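PDB 6JCL: catechol O-methyltransferase from Mycobacterium tuberculosis, which transfers a methyl group from S-adenosyl-L-methionine to a hydroxyl of catechol-like compounds, with the help of a divalent metal cation. Local coordinates for residues A[53-58]-A[133-138]; A[62-67]-A[76-81]. All coordinates share one frame; numbering follows the deposited sequence.

Contact 1. Residues A[53-58]-A[133-138]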
loop_
_atom_site.group_PDB
_atom_site.type_symbol
_atom_site.label_atom_id
_atom_site.label_comp_id
_atom_site.label_asym_id
_atom_site.label_seq_id
_atom_site.Cartn_x
_atom_site.Cartn_y
_atom_site.Cartn_z
ATOM N N CYS A 53 0.480 -4.297 -8.835
ATOM C CA CYS A 53 -0.516 -4.326 -9.903
ATOM C C CYS A 53 -1.715 -3.426 -9.582
ATOM O O CYS A 53 -2.149 -2.609 -10.410
ATOM C CB CYS A 53 -0.958 -5.778 -10.104
ATOM S SG CYS A 53 -2.294 -6.017 -11.255
ATOM N N LEU A 54 -2.264 -3.559 -8.373
ATOM C CA LEU A 54 -3.445 -2.785 -8.008
ATOM C C LEU A 54 -3.126 -1.302 -7.841
ATOM O O LEU A 54 -3.986 -0.450 -8.103
ATOM C CB LEU A 54 -4.051 -3.359 -6.730
ATOM C CG LEU A 54 -4.585 -4.796 -6.889
ATOM C CD1 LEU A 54 -5.144 -5.300 -5.544
ATOM C CD2 LEU A 54 -5.652 -4.938 -7.962
ATOM N N LEU A 55 -1.910 -0.989 -7.400
ATOM C CA LEU A 55 -1.484 0.403 -7.295
ATOM C C LEU A 55 -1.420 1.048 -8.673
ATOM O O LEU A 55 -1.950 2.145 -8.887
ATOM C CB LEU A 55 -0.124 0.460 -6.603
ATOM C CG LEU A 55 0.509 1.828 -6.404
ATOM C CD1 LEU A 55 -0.462 2.741 -5.656
ATOM C CD2 LEU A 55 1.847 1.685 -5.635
ATOM N N ALA A 56 -0.794 0.361 -9.637
ATOM C CA ALA A 56 -0.782 0.872 -11.012
ATOM C C ALA A 56 -2.202 1.018 -11.558
ATOM O O ALA A 56 -2.526 2.012 -12.220
ATOM C CB ALA A 56 0.038 -0.058 -11.917
ATOM N N GLY A 57 -3.077 0.046 -11.274
ATOM C CA GLY A 57 -4.455 0.157 -11.733
ATOM C C GLY A 57 -5.204 1.291 -11.057
ATOM O O GLY A 57 -5.988 2.001 -11.693
ATOM N N ALA A 58 -4.950 1.497 -9.767
ATOM C CA ALA A 58 -5.652 2.531 -9.013
ATOM C C ALA A 58 -5.353 3.922 -9.556
ATOM O O ALA A 58 -6.244 4.779 -9.599
ATOM C CB ALA A 58 -5.267 2.457 -7.534
ATOM N N PHE A 133 6.792 9.417 -16.261
ATOM C CA PHE A 133 6.291 8.207 -15.633
ATOM C C PHE A 133 5.266 8.527 -14.551
ATOM O O PHE A 133 5.377 9.533 -13.846
ATOM C CB PHE A 133 7.461 7.398 -15.059
ATOM C CG PHE A 133 8.363 6.849 -16.120
ATOM C CD1 PHE A 133 7.983 5.743 -16.867
ATOM C CD2 PHE A 133 9.585 7.462 -16.401
ATOM C CE1 PHE A 133 8.809 5.246 -17.866
ATOM C CE2 PHE A 133 10.405 6.971 -17.400
ATOM C CZ PHE A 133 10.016 5.875 -18.141
ATOM N N ASP A 134 4.267 7.658 -14.437
ATOM C CA ASP A 134 3.222 7.722 -13.420
ATOM C C ASP A 134 3.594 6.951 -12.161
ATOM O O ASP A 134 3.092 7.260 -11.074
ATOM C CB ASP A 134 1.908 7.154 -13.976
ATOM C CG ASP A 134 1.471 7.845 -15.259
ATOM O OD1 ASP A 134 1.349 9.093 -15.245
ATOM O OD2 ASP A 134 1.246 7.154 -16.282
ATOM N N LEU A 135 4.450 5.942 -12.296
ATOM C CA LEU A 135 4.771 5.034 -11.209
ATOM C C LEU A 135 6.195 4.553 -11.407
ATOM O O LEU A 135 6.567 4.187 -12.527
ATOM C CB LEU A 135 3.781 3.860 -11.210
ATOM C CG LEU A 135 4.071 2.666 -10.303
ATOM C CD1 LEU A 135 4.151 3.127 -8.885
ATOM C CD2 LEU A 135 2.934 1.656 -10.478
ATOM N N VAL A 136 7.004 4.596 -10.347
ATOM C CA VAL A 136 8.381 4.125 -10.406
ATOM C C VAL A 136 8.567 3.119 -9.290
ATOM O O VAL A 136 8.273 3.426 -8.128
ATOM C CB VAL A 136 9.402 5.268 -10.261
ATOM C CG1 VAL A 136 10.848 4.756 -10.523
ATOM C CG2 VAL A 136 9.046 6.413 -11.184
ATOM N N PHE A 137 9.035 1.921 -9.637
ATOM C CA PHE A 137 9.337 0.879 -8.651
ATOM C C PHE A 137 10.842 0.692 -8.615
ATOM O O PHE A 137 11.443 0.328 -9.630
ATOM C CB PHE A 137 8.642 -0.434 -9.013
ATOM C CG PHE A 137 8.924 -1.565 -8.054
ATOM C CD1 PHE A 137 8.839 -1.378 -6.678
ATOM C CD2 PHE A 137 9.281 -2.816 -8.536
ATOM C CE1 PHE A 137 9.112 -2.453 -5.779
ATOM C CE2 PHE A 137 9.551 -3.883 -7.662
ATOM C CZ PHE A 137 9.470 -3.696 -6.273
ATOM N N ILE A 138 11.458 0.932 -7.454
ATOM C CA ILE A 138 12.913 0.942 -7.341
ATOM C C ILE A 138 13.329 -0.303 -6.567
ATOM O O ILE A 138 13.039 -0.434 -5.367
ATOM C CB ILE A 138 13.419 2.229 -6.672
ATOM C CG1 ILE A 138 12.969 3.449 -7.500
ATOM C CG2 ILE A 138 14.955 2.197 -6.526
ATOM C CD1 ILE A 138 13.492 4.794 -6.989
#
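Leu-135 reaches from its strand to helix 46-58 and meets it with both methyls, one on Ala-56 and one on Leu-55. All of the contact is apolar, and no hydrogen bond crosses between the segments. The tighter of the two touches is made by CD2 of Leu-135, 3.7 Å from CB of Ala-56 and 3.8 Å from its CA, so this methyl rests against the helix backbone itself. The other branch, CD1 of Leu-135, faces CD2 of Leu-55 at 4.2 Å, methyl to methyl. CG of Leu-135 is turned opposite the backbone N (chi1 170°), which sends the fork out toward the helix, where its methyls meet two successive residues.

The fold is the class I, Rossmann-like methyltransferase sheet with helices on its faces: strand 133-138 is a central strand, and helix 46-58 lies over one face of it. Val-161 of the next strand, 160-165, touches both leucines, while Leu-78 of helix 73-82 packs on Leu-135.

Next to Leu-135 in the chain, the carboxylate of Asp-134 accepts the backbone N-H groups of Arg-62 and Arg-63 at OD2 and forms a salt bridge through OD1 with Arg-157. From the helix, Leu-54 packs on Asp-199 of the second subunit.

Contact 2. Residues A[62-67]-A[76-81]; sequences RRVLEI and IWLARG
Leu-78 carries the helix side of this contact, spanning Val-64 and Glu-66, two strand residues that point to the same face of the sheet. Before it in the helix, Ile-76 and Trp-77 pack on Leu-27 of helix 25-36, and the indole also meets Phe-73 edge-to-face. Leu-78 then directs its fork at the strand, its CG opposite the carbonyl carbon (chi1 -73°). CD2 lies 4.1 Å from CG1 of Val-64. CD1 is equally far from that same CG1, and it also lies against Glu-66, 4.1 Å from CB and 3.6 Å from OE2. The chain of Glu-66 is extended (chi2 180°) and crosses Leu-78 at a slant, so CD1 meets both its CB and its carboxylate. Further on, Ala-79 packs on Val-110, and Arg-80 makes a salt bridge with Asp-24, while its NH2 lies 3.5 Å above the plane of the Trp-77 ring, offset toward the rim.

This is the first half of the beta-alpha-beta unit formed by strand 63-67, helix 73-82 and strand 87-92. Glu-66 is predicted to bind S-adenosyl-L-methionine. Its buried carboxylate is hydrogen-bonded to Ser-74 OG at OE2 and to Thr-75 OG1 and Thr-90 OG1 at OE1. With a leucine methyl against OE2 and three hydroxyls bonded to the two oxygens, the carboxylate is probably restrained in its rotation.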
loop_
_atom_site.group_PDB
_atom_site.type_symbol
_atom_site.label_atom_id
_atom_site.label_comp_id
_atom_site.label_asym_id
_atom_site.label_seq_id
_atom_site.Cartn_x
_atom_site.Cartn_y
_atom_site.Cartn_z
ATOM N N ARG A 62 -0.122 4.749 -17.028
ATOM C CA ARG A 62 0.116 4.353 -18.407
ATOM C C ARG A 62 1.594 4.305 -18.774
ATOM O O ARG A 62 1.938 3.727 -19.814
ATOM C CB ARG A 62 -0.633 5.284 -19.369
ATOM C CG ARG A 62 -2.154 5.051 -19.393
ATOM C CD ARG A 62 -2.505 3.639 -19.892
ATOM N NE ARG A 62 -3.945 3.361 -19.888
ATOM C CZ ARG A 62 -4.792 3.723 -20.851
ATOM N NH1 ARG A 62 -4.360 4.390 -21.916
ATOM N NH2 ARG A 62 -6.081 3.415 -20.751
ATOM N N ARG A 63 2.473 4.887 -17.961
ATOM C CA ARG A 63 3.910 4.768 -18.150
ATOM C C ARG A 63 4.526 4.427 -16.808
ATOM O O ARG A 63 4.401 5.204 -15.856
ATOM C CB ARG A 63 4.510 6.060 -18.693
ATOM C CG ARG A 63 4.119 6.351 -20.134
ATOM C CD ARG A 63 4.034 7.848 -20.383
ATOM N NE ARG A 63 3.176 8.146 -21.524
ATOM C CZ ARG A 63 3.615 8.257 -22.773
ATOM N NH1 ARG A 63 2.765 8.530 -23.758
ATOM N NH2 ARG A 63 4.906 8.096 -23.035
ATOM N N VAL A 64 5.164 3.268 -16.733
ATOM C CA VAL A 64 5.734 2.748 -15.498
ATOM C C VAL A 64 7.223 2.530 -15.707
ATOM O O VAL A 64 7.640 2.047 -16.764
ATOM C CB VAL A 64 5.051 1.437 -15.059
ATOM C CG1 VAL A 64 5.642 0.947 -13.724
ATOM C CG2 VAL A 64 3.538 1.645 -14.967
ATOM N N LEU A 65 8.022 2.929 -14.724
ATOM C CA LEU A 65 9.462 2.704 -14.729
ATOM C C LEU A 65 9.802 1.739 -13.600
ATOM O O LEU A 65 9.381 1.943 -12.459
ATOM C CB LEU A 65 10.233 4.014 -14.559
ATOM C CG LEU A 65 11.747 3.893 -14.325
ATOM C CD1 LEU A 65 12.443 3.264 -15.550
ATOM C CD2 LEU A 65 12.330 5.272 -14.040
ATOM N N GLU A 66 10.517 0.673 -13.921
ATOM C CA GLU A 66 11.011 -0.259 -12.915
ATOM C C GLU A 66 12.528 -0.362 -13.017
ATOM O O GLU A 66 13.092 -0.430 -14.118
ATOM C CB GLU A 66 10.382 -1.632 -13.067
ATOM C CG GLU A 66 11.040 -2.696 -12.174
ATOM C CD GLU A 66 10.366 -4.035 -12.372
ATOM O OE1 GLU A 66 10.563 -4.621 -13.461
ATOM O OE2 GLU A 66 9.612 -4.476 -11.469
ATOM N N ILE A 67 13.190 -0.333 -11.868
ATOM C CA ILE A 67 14.641 -0.459 -11.817
ATOM C C ILE A 67 14.944 -1.750 -11.060
ATOM O O ILE A 67 14.704 -1.839 -9.848
ATOM C CB ILE A 67 15.293 0.766 -11.161
ATOM C CG1 ILE A 67 14.688 2.049 -11.765
ATOM C CG2 ILE A 67 16.794 0.761 -11.401
ATOM C CD1 ILE A 67 15.289 3.351 -11.217
ATOM N N ILE A 76 5.776 -8.279 -14.527
ATOM C CA ILE A 76 4.519 -8.832 -15.013
ATOM C C ILE A 76 3.347 -8.195 -14.279
ATOM O O ILE A 76 2.355 -7.789 -14.896
ATOM C CB ILE A 76 4.513 -10.368 -14.853
ATOM C CG1 ILE A 76 5.437 -11.027 -15.893
ATOM C CG2 ILE A 76 3.090 -10.907 -14.971
ATOM C CD1 ILE A 76 5.778 -12.518 -15.588
ATOM N N TRP A 77 3.446 -8.101 -12.948
ATOM C CA TRP A 77 2.386 -7.494 -12.146
ATOM C C TRP A 77 2.185 -6.023 -12.500
ATOM O O TRP A 77 1.045 -5.549 -12.615
ATOM C CB TRP A 77 2.736 -7.633 -10.669
ATOM C CG TRP A 77 2.510 -9.006 -10.074
ATOM C CD1 TRP A 77 3.467 -9.866 -9.599
ATOM C CD2 TRP A 77 1.243 -9.647 -9.844
ATOM N NE1 TRP A 77 2.865 -11.002 -9.078
ATOM C CE2 TRP A 77 1.506 -10.881 -9.201
ATOM C CE3 TRP A 77 -0.088 -9.285 -10.093
ATOM C CZ2 TRP A 77 0.489 -11.765 -8.825
ATOM C CZ3 TRP A 77 -1.109 -10.175 -9.726
ATOM C CH2 TRP A 77 -0.806 -11.405 -9.106
ATOM N N LEU A 78 3.278 -5.282 -12.680
ATOM C CA LEU A 78 3.140 -3.880 -13.067
ATOM C C LEU A 78 2.472 -3.762 -14.428
ATOM O O LEU A 78 1.581 -2.925 -14.621
ATOM C CB LEU A 78 4.513 -3.205 -13.094
ATOM C CG LEU A 78 5.080 -2.961 -11.704
ATOM C CD1 LEU A 78 6.566 -2.589 -11.807
ATOM C CD2 LEU A 78 4.273 -1.868 -11.009
ATOM N N ALA A 79 2.850 -4.637 -15.368
ATOM C CA ALA A 79 2.280 -4.576 -16.714
ATOM C C ALA A 79 0.806 -4.944 -16.697
ATOM O O ALA A 79 0.005 -4.362 -17.430
ATOM C CB ALA A 79 3.050 -5.489 -17.664
ATOM N N ARG A 80 0.433 -5.892 -15.840
ATOM C CA ARG A 80 -0.974 -6.216 -15.669
ATOM C C ARG A 80 -1.756 -5.008 -15.179
ATOM O O ARG A 80 -2.871 -4.742 -15.657
ATOM C CB ARG A 80 -1.106 -7.375 -14.683
ATOM C CG ARG A 80 -0.763 -8.722 -15.288
ATOM C CD ARG A 80 -0.650 -9.756 -14.166
ATOM N NE ARG A 80 -0.548 -11.098 -14.716
ATOM C CZ ARG A 80 -0.421 -12.204 -13.991
ATOM N NH1 ARG A 80 -0.349 -13.379 -14.604
ATOM N NH2 ARG A 80 -0.359 -12.133 -12.659
ATOM N N GLY A 81 -1.188 -4.265 -14.225
ATOM C CA GLY A 81 -1.887 -3.119 -13.674
ATOM C C GLY A 81 -1.965 -1.952 -14.638
ATOM O O GLY A 81 -2.948 -1.209 -14.630
#

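Overall arrangement
The two contacts lie side by side on the sheet, their centres 6 Å apart, and contact 2 is nested inside the chain loop that contact 1 closes. Strands 63-67 and 133-138 are neighbours, joined by probable backbone hydrogen bonds from Asp-134 N to Arg-63 O and from Phe-137 N to Leu-65 O, each 2.8 Å. Their helices also meet, with CB of Cys-53 3.2 Å from O of Trp-77. Toward the cofactor, CD2 of Phe-137 packs 3.4 Å from OE2 of Glu-66. The side chain of Glu-66 is about 4 Å from bound S-adenosyl-L-homocysteine, which also touches Phe-137. The side chain of Leu-135 is about 12 Å from the same ligand.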